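Endonuclease/exonuclease/phosphatase (Leptotrichia buccalis C-1013-b, PDB 3TEB) probably acts as a magnesium-dependent nuclease or phosphoesterase of the endonuclease/exonuclease/phosphatase family. Local coordinates at residues V11-E16 against E42-M47; E21-L26 against W63-T68; L46-I51 against F88-E93; N83-F88 against S121-V126. All blocks are in the same frame, centred on the assembly; numbering follows the deposited sequence.

Interaction 1. Residues V11-E16 against E42-M47; sequences VHAWLE and EVNQLM. With MG (magnesium ion), chain C.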
loop_
_atom_site.group_PDB
_atom_site.type_symbol
_atom_site.label_atom_id
_atom_site.label_comp_id
_atom_site.label_asym_id
_atom_site.label_seq_id
_atom_site.Cartn_x
_atom_site.Cartn_y
_atom_site.Cartn_z
ATOM N N VAL A 11 -5.978 -4.184 2.721
ATOM C CA VAL A 11 -6.435 -4.908 3.914
ATOM C C VAL A 11 -7.926 -5.206 3.952
ATOM O O VAL A 11 -8.409 -5.869 4.880
ATOM C CB VAL A 11 -5.982 -4.233 5.226
ATOM C CG1 VAL A 11 -4.515 -4.541 5.481
ATOM C CG2 VAL A 11 -6.268 -2.730 5.203
ATOM N N HIS A 12 -8.636 -4.721 2.937
ATOM C CA HIS A 12 -10.077 -4.875 2.830
ATOM C C HIS A 12 -10.718 -4.607 4.199
ATOM O O HIS A 12 -11.522 -5.398 4.687
ATOM C CB HIS A 12 -10.394 -6.282 2.307
ATOM C CG HIS A 12 -11.733 -6.407 1.643
ATOM N ND1 HIS A 12 -12.532 -7.523 1.790
ATOM C CD2 HIS A 12 -12.410 -5.568 0.820
ATOM C CE1 HIS A 12 -13.643 -7.365 1.088
ATOM N NE2 HIS A 12 -13.595 -6.185 0.493
ATOM N N ALA A 13 -10.344 -3.491 4.818
ATOM C CA ALA A 13 -10.689 -3.200 6.213
ATOM C C ALA A 13 -12.180 -3.269 6.587
ATOM O O ALA A 13 -12.997 -2.539 6.015
ATOM C CB ALA A 13 -10.138 -1.846 6.589
ATOM N N TRP A 14 -12.504 -4.113 7.575
ATOM C CA TRP A 14 -13.859 -4.254 8.152
ATOM C C TRP A 14 -14.887 -4.798 7.167
ATOM O O TRP A 14 -16.101 -4.549 7.303
ATOM C CB TRP A 14 -14.397 -2.949 8.755
ATOM C CG TRP A 14 -13.526 -2.289 9.753
ATOM C CD1 TRP A 14 -13.037 -1.035 9.672
ATOM C CD2 TRP A 14 -13.040 -2.831 10.997
ATOM N NE1 TRP A 14 -12.274 -0.748 10.773
ATOM C CE2 TRP A 14 -12.257 -1.835 11.603
ATOM C CE3 TRP A 14 -13.183 -4.061 11.649
ATOM C CZ2 TRP A 14 -11.622 -2.021 12.832
ATOM C CZ3 TRP A 14 -12.550 -4.241 12.878
ATOM C CH2 TRP A 14 -11.784 -3.225 13.453
ATOM N N LEU A 15 -14.394 -5.532 6.180
ATOM C CA LEU A 15 -15.224 -6.131 5.153
ATOM C C LEU A 15 -14.814 -7.587 5.021
ATOM O O LEU A 15 -15.178 -8.276 4.047
ATOM C CB LEU A 15 -15.034 -5.414 3.824
ATOM C CG LEU A 15 -15.281 -3.911 3.754
ATOM C CD1 LEU A 15 -14.887 -3.430 2.371
ATOM C CD2 LEU A 15 -16.729 -3.560 4.049
ATOM N N GLU A 16 -14.048 -8.043 6.013
ATOM C CA GLU A 16 -13.585 -9.412 6.060
ATOM C C GLU A 16 -14.314 -10.193 7.139
ATOM O O GLU A 16 -14.606 -9.667 8.222
ATOM C CB GLU A 16 -12.074 -9.456 6.287
ATOM C CG GLU A 16 -11.268 -9.127 5.039
ATOM C CD GLU A 16 -11.415 -10.181 3.928
ATOM O OE1 GLU A 16 -11.039 -11.364 4.151
ATOM O OE2 GLU A 16 -11.903 -9.825 2.825
ATOM N N GLU A 42 -7.342 0.347 1.095
ATOM C CA GLU A 42 -8.691 -0.010 1.550
ATOM C C GLU A 42 -8.698 -0.028 3.093
ATOM O O GLU A 42 -9.103 -0.995 3.716
ATOM C CB GLU A 42 -9.226 -1.332 0.910
ATOM C CG GLU A 42 -9.409 -1.326 -0.641
ATOM C CD GLU A 42 -10.364 -2.433 -1.187
ATOM O OE1 GLU A 42 -11.581 -2.417 -0.876
ATOM O OE2 GLU A 42 -9.922 -3.317 -1.964
ATOM N N VAL A 43 -8.204 1.044 3.695
ATOM C CA VAL A 43 -8.226 1.202 5.144
ATOM C C VAL A 43 -9.460 2.018 5.468
ATOM O O VAL A 43 -9.584 3.148 5.002
ATOM C CB VAL A 43 -6.968 1.939 5.655
ATOM C CG1 VAL A 43 -7.112 2.289 7.111
ATOM C CG2 VAL A 43 -5.736 1.086 5.450
ATOM N N ASN A 44 -10.372 1.454 6.256
ATOM C CA ASN A 44 -11.688 2.073 6.471
ATOM C C ASN A 44 -11.932 2.522 7.898
ATOM O O ASN A 44 -11.367 1.976 8.851
ATOM C CB ASN A 44 -12.826 1.123 6.054
ATOM C CG ASN A 44 -12.727 0.661 4.603
ATOM O OD1 ASN A 44 -12.581 1.469 3.690
ATOM N ND2 ASN A 44 -12.824 -0.647 4.387
ATOM N N GLN A 45 -12.789 3.526 8.025
ATOM C CA GLN A 45 -13.344 3.930 9.312
ATOM C C GLN A 45 -14.807 4.344 9.141
ATOM O O GLN A 45 -15.235 4.753 8.056
ATOM C CB GLN A 45 -12.540 5.078 9.910
ATOM C CG GLN A 45 -12.695 6.416 9.176
ATOM C CD GLN A 45 -11.792 7.509 9.722
ATOM O OE1 GLN A 45 -10.912 7.258 10.554
ATOM N NE2 GLN A 45 -12.010 8.730 9.258
ATOM N N LEU A 46 -15.576 4.234 10.214
ATOM C CA LEU A 46 -16.982 4.608 10.173
ATOM C C LEU A 46 -17.162 6.114 10.184
ATOM O O LEU A 46 -16.708 6.779 11.109
ATOM C CB LEU A 46 -17.707 4.013 11.367
ATOM C CG LEU A 46 -18.094 2.556 11.227
ATOM C CD1 LEU A 46 -18.272 1.935 12.606
ATOM C CD2 LEU A 46 -19.366 2.443 10.412
HETATM N N MSE A 47 -17.849 6.645 9.177
HETATM C CA MSE A 47 -18.081 8.083 9.086
HETATM C C MSE A 47 -18.687 8.655 10.351
HETATM O O MSE A 47 -18.512 9.838 10.657
HETATM C CB MSE A 47 -19.048 8.408 7.968
HETATM C CG MSE A 47 -18.674 7.911 6.610
HETATM SE SE MSE A 47 -20.070 8.536 5.432
HETATM C CE MSE A 47 -21.664 7.930 6.413
HETATM MG MG MG C . -10.977 -4.662 -2.483
#
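Ala-13 N donates to Glu-42 O (3.0 Å), the one backbone hydrogen bond tying loop 11-16 to strand end 42-47. Around it His-12 lies opposite Glu-42 and Ala-13 opposite Val-43. The loop folds from His-12 to Leu-15 into a type II beta turn, while Glu-42 and Val-43 form a G1 beta bulge facing Gly-94. Asn-44 adds a side-chain tie: its ND2 reaches a lone pair of Ala-13 O at 2.5 Å, with that oxygen almost in the amide plane. CG of Asn-44 stands anti to the carbonyl carbon (chi1 -57°), which brings the amide to the turn. An alanine here would probably leave Ala-13 O without this donor and cost the turn one of its two hydrogen-bonded ties to the strand. Val-11 CG2 also packs on Val-43 CG2 at 3.9 Å. His-12 runs alongside Glu-42, ring and carboxylate 73° apart, with His-12 CD2 3.7 Å from Glu-42 OE1. Two contacts steady the ring: His-12 ND1 donates to the anti lone pair of Glu-16 OE2 (2.6 Å), and Leu-15 CB covers one face. The extended end of Glu-42 binds magnesium through OE2 (1.8 Å), an oxygen that also accepts from Asn-10 ND2. His-12 further touches Asp-256, another magnesium-binding residue, and the whole belongs to the metal site at the strand ends of a DNase I-like fold.

Interaction 2. Residues E21-L26 against W63-T68; sequences EKIDIL and WVLLET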
loop_
_atom_site.group_PDB
_atom_site.type_symbol
_atom_site.label_atom_id
_atom_site.label_comp_id
_atom_site.label_asym_id
_atom_site.label_seq_id
_atom_site.Cartn_x
_atom_site.Cartn_y
_atom_site.Cartn_z
ATOM N N GLU A 21 -9.340 -11.808 14.319
ATOM C CA GLU A 21 -8.239 -12.744 14.204
ATOM C C GLU A 21 -7.301 -12.316 13.079
ATOM O O GLU A 21 -6.094 -12.384 13.214
ATOM C CB GLU A 21 -8.732 -14.164 13.974
ATOM C CG GLU A 21 -7.743 -15.189 14.511
ATOM C CD GLU A 21 -7.884 -16.603 13.899
ATOM O OE1 GLU A 21 -9.044 -17.100 13.731
ATOM O OE2 GLU A 21 -6.806 -17.223 13.616
ATOM N N LYS A 22 -7.872 -11.857 11.974
ATOM C CA LYS A 22 -7.087 -11.433 10.825
ATOM C C LYS A 22 -6.209 -10.217 11.147
ATOM O O LYS A 22 -5.014 -10.201 10.806
ATOM C CB LYS A 22 -7.996 -11.180 9.626
ATOM C CG LYS A 22 -8.412 -12.451 8.929
ATOM C CD LYS A 22 -9.534 -12.216 7.952
ATOM C CE LYS A 22 -9.806 -13.481 7.151
ATOM N NZ LYS A 22 -11.097 -13.454 6.388
ATOM N N ILE A 23 -6.793 -9.213 11.812
ATOM C CA ILE A 23 -6.003 -8.117 12.387
ATOM C C ILE A 23 -4.880 -8.691 13.252
ATOM O O ILE A 23 -3.725 -8.328 13.084
ATOM C CB ILE A 23 -6.858 -7.145 13.225
ATOM C CG1 ILE A 23 -7.715 -6.283 12.313
ATOM C CG2 ILE A 23 -5.981 -6.250 14.081
ATOM C CD1 ILE A 23 -8.838 -5.573 13.037
ATOM N N ASP A 24 -5.214 -9.611 14.147
ATOM C CA ASP A 24 -4.218 -10.170 15.029
ATOM C C ASP A 24 -3.062 -10.846 14.281
ATOM O O ASP A 24 -1.906 -10.640 14.638
ATOM C CB ASP A 24 -4.856 -11.130 16.014
ATOM C CG ASP A 24 -4.054 -11.256 17.290
ATOM O OD1 ASP A 24 -3.946 -10.228 18.013
ATOM O OD2 ASP A 24 -3.545 -12.378 17.566
ATOM N N ILE A 25 -3.381 -11.641 13.255
ATOM C CA ILE A 25 -2.378 -12.251 12.376
ATOM C C ILE A 25 -1.458 -11.170 11.804
ATOM O O ILE A 25 -0.236 -11.281 11.840
ATOM C CB ILE A 25 -3.008 -12.936 11.139
ATOM C CG1 ILE A 25 -4.181 -13.873 11.485
ATOM C CG2 ILE A 25 -1.920 -13.580 10.285
ATOM C CD1 ILE A 25 -3.818 -15.274 11.772
ATOM N N LEU A 26 -2.061 -10.129 11.247
ATOM C CA LEU A 26 -1.300 -9.055 10.629
ATOM C C LEU A 26 -0.371 -8.413 11.638
ATOM O O LEU A 26 0.817 -8.300 11.382
ATOM C CB LEU A 26 -2.250 -8.018 10.042
ATOM C CG LEU A 26 -1.745 -6.790 9.295
ATOM C CD1 LEU A 26 -0.683 -7.125 8.243
ATOM C CD2 LEU A 26 -2.974 -6.145 8.662
ATOM N N TRP A 63 -5.514 2.395 12.907
ATOM C CA TRP A 63 -5.324 2.726 14.302
ATOM C C TRP A 63 -5.476 1.488 15.186
ATOM O O TRP A 63 -4.667 1.260 16.082
ATOM C CB TRP A 63 -6.301 3.811 14.704
ATOM C CG TRP A 63 -6.193 4.213 16.113
ATOM C CD1 TRP A 63 -7.081 3.935 17.105
ATOM C CD2 TRP A 63 -5.137 4.972 16.715
ATOM N NE1 TRP A 63 -6.653 4.476 18.293
ATOM C CE2 TRP A 63 -5.462 5.121 18.086
ATOM C CE3 TRP A 63 -3.943 5.544 16.231
ATOM C CZ2 TRP A 63 -4.639 5.816 18.988
ATOM C CZ3 TRP A 63 -3.117 6.239 17.128
ATOM C CH2 TRP A 63 -3.477 6.368 18.497
ATOM N N VAL A 64 -6.499 0.679 14.924
ATOM C CA VAL A 64 -6.689 -0.567 15.676
ATOM C C VAL A 64 -5.472 -1.483 15.491
ATOM O O VAL A 64 -4.931 -2.021 16.460
ATOM C CB VAL A 64 -7.997 -1.307 15.273
ATOM C CG1 VAL A 64 -8.094 -2.655 15.978
ATOM C CG2 VAL A 64 -9.215 -0.435 15.576
ATOM N N LEU A 65 -5.038 -1.631 14.245
ATOM C CA LEU A 65 -3.856 -2.422 13.934
ATOM C C LEU A 65 -2.687 -2.020 14.821
ATOM O O LEU A 65 -2.089 -2.856 15.500
ATOM C CB LEU A 65 -3.469 -2.242 12.470
ATOM C CG LEU A 65 -2.226 -2.989 12.008
ATOM C CD1 LEU A 65 -2.204 -4.412 12.557
ATOM C CD2 LEU A 65 -2.246 -3.022 10.507
ATOM N N LEU A 66 -2.391 -0.727 14.807
ATOM C CA LEU A 66 -1.362 -0.151 15.636
ATOM C C LEU A 66 -1.510 -0.462 17.129
ATOM O O LEU A 66 -0.529 -0.831 17.774
ATOM C CB LEU A 66 -1.313 1.354 15.426
ATOM C CG LEU A 66 0.092 1.902 15.665
ATOM C CD1 LEU A 66 0.939 1.643 14.436
ATOM C CD2 LEU A 66 0.059 3.391 16.012
ATOM N N GLU A 67 -2.712 -0.305 17.683
ATOM C CA GLU A 67 -2.912 -0.610 19.100
ATOM C C GLU A 67 -2.703 -2.083 19.402
ATOM O O GLU A 67 -2.219 -2.438 20.474
ATOM C CB GLU A 67 -4.272 -0.133 19.598
ATOM C CG GLU A 67 -4.206 1.277 20.167
ATOM C CD GLU A 67 -5.549 1.801 20.723
ATOM O OE1 GLU A 67 -5.557 2.955 21.229
ATOM O OE2 GLU A 67 -6.586 1.089 20.660
ATOM N N THR A 68 -3.055 -2.935 18.442
ATOM C CA THR A 68 -2.818 -4.376 18.551
ATOM C C THR A 68 -1.333 -4.671 18.432
ATOM O O THR A 68 -0.806 -5.525 19.127
ATOM C CB THR A 68 -3.579 -5.161 17.466
ATOM O OG1 THR A 68 -4.965 -4.816 17.520
ATOM C CG2 THR A 68 -3.431 -6.665 17.665
#
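Ile-23 and Leu-26 of helix 19-33 pack on Val-64, Leu-65 and Thr-68 of helix 61-69, a helix-helix contact beside the sheet that holds strands 4-10 and 37-46. The two short segments cross at -60°, with their axes 9.4 Å apart at closest approach. Leu-26 and Leu-65 meet at about a right angle, Leu-26 CD2 lying 3.7 Å from Leu-65 CD2. In Leu-65, CG is anti to the backbone N (chi1 179°), which carries both methyls toward the neighbouring helix although its CB does not point there. Ile-23 uses its two branches separately: CD1 touches Val-64 CG1 at 4.2 Å, and CG2 comes against Thr-68 OG1 at 3.9 Å. Beside these, Thr-68 CG2 is turned to Asp-24 OD1, 3.6 Å away. The polar ends have partners that do not cross the contact. Thr-68 OG1 donates back to Val-64 O at 3.0 Å, from above the carbonyl plane, and that oxygen also accepts from Thr-68 N. Asp-24 bonds Tyr-72 OH through OD1 and forms a salt bridge with Arg-28 through OD2. No hydrogen bond crosses between the segments, so the contact rests mainly on aliphatic packing.

Interaction 3. Residues L46-I51 against F88-E93; sequences LMNNKI and FGKYNE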
loop_
_atom_site.group_PDB
_atom_site.type_symbol
_atom_site.label_atom_id
_atom_site.label_comp_id
_atom_site.label_asym_id
_atom_site.label_seq_id
_atom_site.Cartn_x
_atom_site.Cartn_y
_atom_site.Cartn_z
ATOM N N LEU A 46 -15.576 4.234 10.214
ATOM C CA LEU A 46 -16.982 4.608 10.173
ATOM C C LEU A 46 -17.162 6.114 10.184
ATOM O O LEU A 46 -16.708 6.779 11.109
ATOM C CB LEU A 46 -17.707 4.013 11.367
ATOM C CG LEU A 46 -18.094 2.556 11.227
ATOM C CD1 LEU A 46 -18.272 1.935 12.606
ATOM C CD2 LEU A 46 -19.366 2.443 10.412
HETATM N N MSE A 47 -17.849 6.645 9.177
HETATM C CA MSE A 47 -18.081 8.083 9.086
HETATM C C MSE A 47 -18.687 8.655 10.351
HETATM O O MSE A 47 -18.512 9.838 10.657
HETATM C CB MSE A 47 -19.048 8.408 7.968
HETATM C CG MSE A 47 -18.674 7.911 6.610
HETATM SE SE MSE A 47 -20.070 8.536 5.432
HETATM C CE MSE A 47 -21.664 7.930 6.413
ATOM N N ASN A 48 -19.426 7.820 11.072
ATOM C CA ASN A 48 -20.185 8.318 12.200
ATOM C C ASN A 48 -19.506 8.238 13.561
ATOM O O ASN A 48 -19.981 8.862 14.500
ATOM C CB ASN A 48 -21.590 7.722 12.206
ATOM C CG ASN A 48 -22.529 8.451 11.273
ATOM O OD1 ASN A 48 -22.340 9.621 10.976
ATOM N ND2 ASN A 48 -23.555 7.763 10.814
ATOM N N ASN A 49 -18.387 7.518 13.649
ATOM C CA ASN A 49 -17.597 7.432 14.883
ATOM C C ASN A 49 -16.947 8.756 15.275
ATOM O O ASN A 49 -16.795 9.620 14.423
ATOM C CB ASN A 49 -16.535 6.348 14.745
ATOM C CG ASN A 49 -17.088 4.954 15.006
ATOM O OD1 ASN A 49 -18.303 4.755 15.040
ATOM N ND2 ASN A 49 -16.194 3.978 15.191
ATOM N N LYS A 50 -16.582 8.931 16.550
ATOM C CA LYS A 50 -15.916 10.177 17.003
ATOM C C LYS A 50 -14.499 10.257 16.484
ATOM O O LYS A 50 -13.795 9.245 16.409
ATOM C CB LYS A 50 -15.814 10.300 18.533
ATOM C CG LYS A 50 -17.106 10.224 19.302
ATOM C CD LYS A 50 -17.768 11.593 19.475
ATOM C CE LYS A 50 -19.031 11.510 20.376
ATOM N NZ LYS A 50 -19.762 12.813 20.398
ATOM N N ILE A 51 -14.077 11.472 16.159
ATOM C CA ILE A 51 -12.664 11.734 15.960
ATOM C C ILE A 51 -11.852 11.341 17.211
ATOM O O ILE A 51 -12.259 11.625 18.332
ATOM C CB ILE A 51 -12.422 13.207 15.535
ATOM C CG1 ILE A 51 -12.276 13.290 14.023
ATOM C CG2 ILE A 51 -11.150 13.756 16.112
ATOM C CD1 ILE A 51 -13.532 13.615 13.327
ATOM N N PHE A 88 -17.594 1.598 0.966
ATOM C CA PHE A 88 -18.631 0.608 1.133
ATOM C C PHE A 88 -19.421 0.959 2.383
ATOM O O PHE A 88 -18.842 1.388 3.377
ATOM C CB PHE A 88 -17.997 -0.781 1.269
ATOM C CG PHE A 88 -17.390 -1.294 -0.009
ATOM C CD1 PHE A 88 -18.182 -1.938 -0.963
ATOM C CD2 PHE A 88 -16.030 -1.126 -0.271
ATOM C CE1 PHE A 88 -17.622 -2.414 -2.163
ATOM C CE2 PHE A 88 -15.462 -1.594 -1.464
ATOM C CZ PHE A 88 -16.262 -2.232 -2.411
ATOM N N GLY A 89 -20.738 0.799 2.323
ATOM C CA GLY A 89 -21.605 1.043 3.472
ATOM C C GLY A 89 -21.541 2.480 3.929
ATOM O O GLY A 89 -21.800 3.400 3.158
ATOM N N LYS A 90 -21.183 2.666 5.189
ATOM C CA LYS A 90 -20.967 3.992 5.731
ATOM C C LYS A 90 -19.518 4.154 6.188
ATOM O O LYS A 90 -19.257 4.667 7.277
ATOM C CB LYS A 90 -21.935 4.261 6.887
ATOM C CG LYS A 90 -23.383 4.534 6.467
ATOM C CD LYS A 90 -24.210 5.004 7.654
ATOM C CE LYS A 90 -25.490 5.707 7.234
ATOM N NZ LYS A 90 -26.716 4.883 7.510
ATOM N N TYR A 91 -18.578 3.715 5.351
ATOM C CA TYR A 91 -17.157 3.881 5.642
ATOM C C TYR A 91 -16.489 5.022 4.859
ATOM O O TYR A 91 -16.897 5.359 3.743
ATOM C CB TYR A 91 -16.390 2.592 5.345
ATOM C CG TYR A 91 -16.737 1.434 6.223
ATOM C CD1 TYR A 91 -16.529 1.485 7.598
ATOM C CD2 TYR A 91 -17.248 0.267 5.680
ATOM C CE1 TYR A 91 -16.851 0.400 8.415
ATOM C CE2 TYR A 91 -17.569 -0.814 6.478
ATOM C CZ TYR A 91 -17.371 -0.747 7.846
ATOM O OH TYR A 91 -17.690 -1.836 8.635
ATOM N N ASN A 92 -15.458 5.606 5.460
ATOM C CA ASN A 92 -14.492 6.381 4.712
ATOM C C ASN A 92 -13.417 5.410 4.251
ATOM O O ASN A 92 -12.902 4.614 5.048
ATOM C CB ASN A 92 -13.855 7.484 5.573
ATOM C CG ASN A 92 -14.861 8.537 6.066
ATOM O OD1 ASN A 92 -14.712 9.056 7.182
ATOM N ND2 ASN A 92 -15.868 8.868 5.242
ATOM N N GLU A 93 -13.090 5.455 2.968
ATOM C CA GLU A 93 -12.035 4.604 2.432
ATOM C C GLU A 93 -10.776 5.433 2.236
ATOM O O GLU A 93 -10.839 6.538 1.701
ATOM C CB GLU A 93 -12.475 3.968 1.109
ATOM C CG GLU A 93 -11.613 2.782 0.697
ATOM C CD GLU A 93 -12.185 1.976 -0.482
ATOM O OE1 GLU A 93 -11.483 1.884 -1.537
ATOM O OE2 GLU A 93 -13.320 1.431 -0.355
#
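Leu-46 and Tyr-91 pair as antiparallel strand residues, non-hydrogen-bonded, their CA atoms 4.6 Å apart and their side chains leaving the backbone in diverging directions. The ends nevertheless return to each other: CG and CD2 of Leu-46 both come within 3.8 Å of Tyr-91 CE1, the two side chains crossing at a slant. The near edge of the tyrosine ring faces Leu-46 N in its own plane. Selenomethionine Met-47 makes the broader contact. Its CG, anti to the carbonyl carbon (chi1 -56°), comes against Asn-92 ND2 at 3.3 Å, from above the amide plane. Beyond it the chain runs straight to SE and then bends (chi3 -51°), laying CE on the aliphatic root of Lys-90, 3.7 Å from Lys-90 CB. The lysine crosses it at about a right angle, and its end leads away from the turn. The backbones are joined by Met-47 N, which donates to Lys-90 O at 3.1 Å, nearly straight at 168°. Asn-92 OD1 has a weak bond from Gln-45 NE2, a link to the residue before Leu-46. Leu-46 also opens a type I beta turn that runs to Asn-49, closed by Asn-49 N to Leu-46 O. The arrangement is the solvent-facing end of an antiparallel strand pair, 37-46 with 91-99, where the first strand leaves the sheet.

Interaction 4. Residues N83-F88 against S121-V126; sequences NSHIGF and SARRIV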
loop_
_atom_site.group_PDB
_atom_site.type_symbol
_atom_site.label_atom_id
_atom_site.label_comp_id
_atom_site.label_asym_id
_atom_site.label_seq_id
_atom_site.Cartn_x
_atom_site.Cartn_y
_atom_site.Cartn_z
ATOM N N ASN A 83 -8.089 9.975 4.037
ATOM C CA ASN A 83 -9.371 9.548 3.472
ATOM C C ASN A 83 -9.410 9.834 1.973
ATOM O O ASN A 83 -8.877 10.856 1.544
ATOM C CB ASN A 83 -10.514 10.233 4.241
ATOM C CG ASN A 83 -11.792 10.369 3.433
ATOM O OD1 ASN A 83 -12.557 9.421 3.272
ATOM N ND2 ASN A 83 -12.045 11.575 2.948
ATOM N N SER A 84 -10.009 8.934 1.185
ATOM C CA SER A 84 -10.153 9.134 -0.272
ATOM C C SER A 84 -11.550 9.546 -0.662
ATOM O O SER A 84 -11.737 10.587 -1.296
ATOM C CB SER A 84 -9.816 7.878 -1.073
ATOM O OG SER A 84 -8.431 7.600 -1.051
ATOM N N HIS A 85 -12.521 8.706 -0.306
ATOM C CA HIS A 85 -13.911 8.880 -0.701
ATOM C C HIS A 85 -14.828 8.077 0.232
ATOM O O HIS A 85 -14.357 7.235 1.004
ATOM C CB HIS A 85 -14.100 8.413 -2.146
ATOM C CG HIS A 85 -13.648 7.004 -2.391
ATOM N ND1 HIS A 85 -12.543 6.696 -3.154
ATOM C CD2 HIS A 85 -14.148 5.818 -1.969
ATOM C CE1 HIS A 85 -12.384 5.383 -3.192
ATOM N NE2 HIS A 85 -13.346 4.826 -2.481
ATOM N N ILE A 86 -16.131 8.347 0.158
ATOM C CA ILE A 86 -17.155 7.513 0.788
ATOM C C ILE A 86 -17.107 6.096 0.204
ATOM O O ILE A 86 -17.230 5.911 -0.993
ATOM C CB ILE A 86 -18.557 8.142 0.612
ATOM C CG1 ILE A 86 -18.687 9.385 1.499
ATOM C CG2 ILE A 86 -19.644 7.150 0.952
ATOM C CD1 ILE A 86 -19.702 10.391 0.998
ATOM N N GLY A 87 -16.925 5.094 1.049
ATOM C CA GLY A 87 -16.657 3.760 0.542
ATOM C C GLY A 87 -17.828 2.804 0.467
ATOM O O GLY A 87 -18.896 3.125 -0.057
ATOM N N PHE A 88 -17.594 1.598 0.966
ATOM C CA PHE A 88 -18.631 0.608 1.133
ATOM C C PHE A 88 -19.421 0.959 2.383
ATOM O O PHE A 88 -18.842 1.388 3.377
ATOM C CB PHE A 88 -17.997 -0.781 1.269
ATOM C CG PHE A 88 -17.390 -1.294 -0.009
ATOM C CD1 PHE A 88 -18.182 -1.938 -0.963
ATOM C CD2 PHE A 88 -16.030 -1.126 -0.271
ATOM C CE1 PHE A 88 -17.622 -2.414 -2.163
ATOM C CE2 PHE A 88 -15.462 -1.594 -1.464
ATOM C CZ PHE A 88 -16.262 -2.232 -2.411
ATOM N N SER A 121 -14.090 6.909 -7.788
ATOM C CA SER A 121 -12.803 6.990 -8.463
ATOM C C SER A 121 -11.848 8.087 -7.966
ATOM O O SER A 121 -10.728 8.190 -8.457
ATOM C CB SER A 121 -12.986 7.058 -9.975
ATOM O OG SER A 121 -13.740 8.189 -10.316
ATOM N N ALA A 122 -12.267 8.883 -6.989
ATOM C CA ALA A 122 -11.367 9.836 -6.342
ATOM C C ALA A 122 -10.391 9.100 -5.440
ATOM O O ALA A 122 -10.805 8.400 -4.528
ATOM C CB ALA A 122 -12.156 10.842 -5.541
ATOM N N ARG A 123 -9.097 9.242 -5.685
ATOM C CA ARG A 123 -8.112 8.508 -4.891
ATOM C C ARG A 123 -7.034 9.407 -4.341
ATOM O O ARG A 123 -6.318 10.053 -5.089
ATOM C CB ARG A 123 -7.462 7.407 -5.722
ATOM C CG ARG A 123 -8.434 6.460 -6.379
ATOM C CD ARG A 123 -9.117 5.614 -5.343
ATOM N NE ARG A 123 -10.246 4.890 -5.913
ATOM C CZ ARG A 123 -10.213 3.606 -6.252
ATOM N NH1 ARG A 123 -9.108 2.891 -6.071
ATOM N NH2 ARG A 123 -11.290 3.033 -6.768
ATOM N N ARG A 124 -6.920 9.442 -3.027
ATOM C CA ARG A 124 -5.904 10.229 -2.348
ATOM C C ARG A 124 -4.685 9.316 -2.077
ATOM O O ARG A 124 -4.840 8.124 -1.807
ATOM C CB ARG A 124 -6.500 10.793 -1.054
ATOM C CG ARG A 124 -5.729 11.874 -0.348
ATOM C CD ARG A 124 -6.414 13.235 -0.347
ATOM N NE ARG A 124 -7.611 13.260 0.475
ATOM C CZ ARG A 124 -8.235 14.366 0.886
ATOM N NH1 ARG A 124 -7.772 15.556 0.569
ATOM N NH2 ARG A 124 -9.344 14.278 1.620
ATOM N N ILE A 125 -3.479 9.873 -2.181
ATOM C CA ILE A 125 -2.241 9.138 -1.923
ATOM C C ILE A 125 -1.609 9.617 -0.620
ATOM O O ILE A 125 -1.752 10.774 -0.237
ATOM C CB ILE A 125 -1.253 9.370 -3.072
ATOM C CG1 ILE A 125 -1.896 9.022 -4.427
ATOM C CG2 ILE A 125 0.021 8.608 -2.859
ATOM C CD1 ILE A 125 -2.108 7.506 -4.702
ATOM N N VAL A 126 -0.922 8.731 0.079
ATOM C CA VAL A 126 -0.174 9.153 1.250
ATOM C C VAL A 126 1.306 8.965 0.980
ATOM O O VAL A 126 1.739 7.861 0.618
ATOM C CB VAL A 126 -0.574 8.377 2.507
ATOM C CG1 VAL A 126 0.317 8.743 3.674
ATOM C CG2 VAL A 126 -1.973 8.715 2.855
#
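Asn-83 O is gripped by the side chain of Arg-124: NE donates at 2.9 Å, nearly in line with the carbonyl and within the guanidinium plane, and NH2 adds a weak bond at 3.5 Å. The arginine reaches it by doubling back, with CG anti to the backbone N (chi1 -167°) and bends at the next two torsions. A leucine in its place is likely to deprive Asn-83 O of these donors, leaving two hydrogen bonds between the segments, from Arg-124 N and His-85 ND1. The first of these runs from Arg-124 N to Ser-84 OG at 3.1 Å, so the serine oxygen, rather than a strand carbonyl, accepts this amide; Ser-84 O is held by Tyr-110 OH. The third acceptor is Ala-122 O, met by His-85 ND1 at 2.8 Å; it lies in the imidazole plane, and the bond is almost straight at 173°. On the same edge of the ring, His-85 CE1 lies 3.5 Å from Arg-123 NE, ring and guanidinium planes 56° apart. Arg-123 finds its polar partners outside the contact, NE on Ile-120 O and NH1 on His-143 O. Ser-84 and His-85 together form a classic beta bulge opposite Glu-93 of strand 91-99. Thus the end of edge strand 78-84 and the loop after it are fastened to the start of strand 124-132, in the other sheet, and the loop before it.

In the fold
Interactions 1, 3 and 4 follow one sheet outward: strand 37-46 pairs with 91-99, and 91-99 with the edge strand 78-84, from which interaction 4 crosses to the second sheet. Interactions 1 and 3, their centres about 9 Å apart, share Leu-46 and Met-47. Interactions 3 and 4, with centres about 12 Å apart, share Phe-88 and meet through Glu-93 against Ser-84 and His-85. Interaction 2 stands off on the helices, its centre about 12 Å from that of interaction 1, touching it through Trp-14 on Ile-23 and Val-11 on Leu-26. Along the chain segments of 1 and 2 alternate, as do those of 2 and 3 and of 3 and 4. Loop 11-16 thus joins the helix pair to the sheet, while Glu-42, across the same contact, binds the metal.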